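Local coordinates for AB hydrolase-1 domain-containing protein (Parabacteroides distasonis, PDB 4Q34) that is a putative esterase of the alpha/beta hydrolase family that probably hydrolyses ester bonds, its natural substrate being unknown, at residues V8-S13 / Y38-G43. Numbering follows the deposited sequence. Where two conformers were deposited one is given.
Sequences VDEQGS and YQKPVG
Tyr38 lies across the neighbouring strand at Gly12 and reaches Glu10 with its hydroxyl. Its CG sits between the backbone N and the carbonyl carbon (chi1 76°), which lays the ring over the backbone where Gln11 joins Gly12. Gly12 N is 3.5 Å above one face, offset toward the rim. Gly12 has no side chain, and the ring packs close against its backbone. Glu10 has two conformers, and its side-chain contacts here belong to one of them. Tyr38 OH donates to Glu10 OE2 at 2.7 Å, on the anti lone pair of that oxygen, the one away from OE1. The carboxylate meets the ring edge with its plane turned 84° from the ring. Glu10 and Lys40 run side by side on the same face, and Glu10 OE1 forms a long, hence weak, salt bridge with Lys40 NZ, 3.6 Å. A phenylalanine in place of Tyr38 would probably leave Glu10 OE2 without its hydroxyl donor and the carboxylate freer to turn.

The backbones are antiparallel. A classic beta bulge breaks the register: Asp9 N (2.8 Å) and Glu10 N (3.3 Å) both donate to Lys40 O. The Lys40 N to Glu10 O bond is almost straight at 177°.

On the other face Gln39 NE2 donates to Gln11 OE1 at 2.9 Å. Gln39 OE1 and Gln11 NE2 bond to Gln11 and Gln39 of the second subunit, where the sheet continues through Val8. This edge of the alpha/beta hydrolase sheet thus has two chemistries: a more open face where Tyr38, Glu10 and Lys40 meet, and a buried amide network that ties the strand pair to the dimer interface.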
loop_
_atom_site.group_PDB
_atom_site.type_symbol
_atom_site.label_atom_id
_atom_site.label_comp_id
_atom_site.label_asym_id
_atom_site.label_seq_id
_atom_site.Cartn_x
_atom_site.Cartn_y
_atom_site.Cartn_z
ATOM N N VAL A 8 -5.488 -1.333 19.736
ATOM C CA VAL A 8 -6.181 -0.764 18.563
ATOM C C VAL A 8 -7.701 -0.930 18.679
ATOM O O VAL A 8 -8.222 -2.001 18.594
ATOM C CB VAL A 8 -5.641 -1.390 17.260
ATOM C CG1 VAL A 8 -6.365 -0.801 16.053
ATOM C CG2 VAL A 8 -4.129 -1.181 17.152
ATOM N N ASP A 9 -8.392 0.175 18.869
ATOM C CA ASP A 9 -9.847 0.208 18.999
ATOM C C ASP A 9 -10.531 -0.020 17.627
ATOM O O ASP A 9 -11.552 -0.688 17.533
ATOM C CB ASP A 9 -10.216 1.603 19.526
ATOM C CG ASP A 9 -11.547 1.663 20.182
ATOM O OD1 ASP A 9 -12.136 0.603 20.496
ATOM O OD2 ASP A 9 -11.962 2.817 20.399
ATOM N N GLU A 10 -9.896 0.486 16.579
ATOM C CA GLU A 10 -10.455 0.445 15.235
ATOM C C GLU A 10 -9.281 0.528 14.269
ATOM O O GLU A 10 -8.319 1.261 14.495
ATOM C CB GLU A 10 -11.430 1.624 14.999
ATOM C CG GLU A 10 -12.278 1.581 13.732
ATOM C CD GLU A 10 -13.220 2.808 13.584
ATOM O OE1 GLU A 10 -13.762 3.304 14.614
ATOM O OE2 GLU A 10 -13.427 3.263 12.430
ATOM N N GLN A 11 -9.391 -0.192 13.177
ATOM C CA GLN A 11 -8.460 0.026 12.060
ATOM C C GLN A 11 -9.085 -0.376 10.767
ATOM O O GLN A 11 -9.962 -1.224 10.727
ATOM C CB GLN A 11 -7.121 -0.706 12.282
ATOM C CG GLN A 11 -7.244 -2.220 12.226
ATOM C CD GLN A 11 -5.905 -2.934 12.266
ATOM O OE1 GLN A 11 -4.940 -2.442 12.875
ATOM N NE2 GLN A 11 -5.866 -4.117 11.697
ATOM N N GLY A 12 -8.555 0.166 9.676
ATOM C CA GLY A 12 -9.119 -0.162 8.402
ATOM C C GLY A 12 -8.490 0.671 7.299
ATOM O O GLY A 12 -7.494 1.370 7.523
ATOM N N SER A 13 -9.090 0.601 6.119
ATOM C CA SER A 13 -8.550 1.305 4.966
ATOM C C SER A 13 -9.690 1.711 4.040
ATOM O O SER A 13 -10.797 1.159 4.070
ATOM C CB SER A 13 -7.581 0.422 4.211
ATOM O OG SER A 13 -8.222 -0.752 3.694
ATOM N N TYR A 38 -5.726 3.457 8.422
ATOM C CA TYR A 38 -5.827 4.203 9.653
ATOM C C TYR A 38 -5.927 3.278 10.846
ATOM O O TYR A 38 -6.418 2.152 10.757
ATOM C CB TYR A 38 -7.022 5.185 9.638
ATOM C CG TYR A 38 -8.351 4.474 9.841
ATOM C CD1 TYR A 38 -9.030 3.904 8.762
ATOM C CD2 TYR A 38 -8.886 4.300 11.120
ATOM C CE1 TYR A 38 -10.218 3.214 8.944
ATOM C CE2 TYR A 38 -10.069 3.615 11.303
ATOM C CZ TYR A 38 -10.722 3.065 10.219
ATOM O OH TYR A 38 -11.912 2.396 10.429
ATOM N N GLN A 39 -5.466 3.780 11.981
ATOM C CA GLN A 39 -5.651 3.056 13.246
ATOM C C GLN A 39 -6.023 4.040 14.316
ATOM O O GLN A 39 -5.395 5.111 14.424
ATOM C CB GLN A 39 -4.317 2.365 13.609
ATOM C CG GLN A 39 -3.839 1.349 12.594
ATOM C CD GLN A 39 -2.593 0.628 13.034
ATOM O OE1 GLN A 39 -1.485 1.202 13.073
ATOM N NE2 GLN A 39 -2.741 -0.650 13.305
ATOM N N LYS A 40 -7.062 3.701 15.099
ATOM C CA LYS A 40 -7.531 4.504 16.214
ATOM C C LYS A 40 -7.202 3.741 17.492
ATOM O O LYS A 40 -7.643 2.598 17.662
ATOM C CB LYS A 40 -9.058 4.687 16.161
ATOM C CG LYS A 40 -9.549 5.253 14.852
ATOM C CD LYS A 40 -10.926 5.891 14.997
ATOM C CE LYS A 40 -11.429 6.387 13.642
ATOM N NZ LYS A 40 -12.894 6.680 13.651
ATOM N N PRO A 41 -6.390 4.325 18.364
ATOM C CA PRO A 41 -6.100 3.700 19.645
ATOM C C PRO A 41 -7.224 3.846 20.644
ATOM O O PRO A 41 -8.069 4.753 20.535
ATOM C CB PRO A 41 -4.864 4.427 20.122
ATOM C CG PRO A 41 -4.978 5.811 19.537
ATOM C CD PRO A 41 -5.776 5.660 18.243
ATOM N N VAL A 42 -7.247 2.934 21.599
ATOM C CA VAL A 42 -8.062 3.114 22.788
ATOM C C VAL A 42 -7.675 4.424 23.451
ATOM O O VAL A 42 -6.487 4.742 23.589
ATOM C CB VAL A 42 -7.888 1.943 23.768
ATOM C CG1 VAL A 42 -8.594 2.204 25.117
ATOM C CG2 VAL A 42 -8.450 0.665 23.161
ATOM N N GLY A 43 -8.693 5.199 23.796
ATOM C CA GLY A 43 -8.496 6.471 24.469
ATOM C C GLY A 43 -7.863 7.551 23.593
ATOM O O GLY A 43 -7.087 8.366 24.089
HETATM O O HOH W 1 -10.516 5.071 20.063
HETATM O O HOH W 2 -11.556 4.243 23.414
#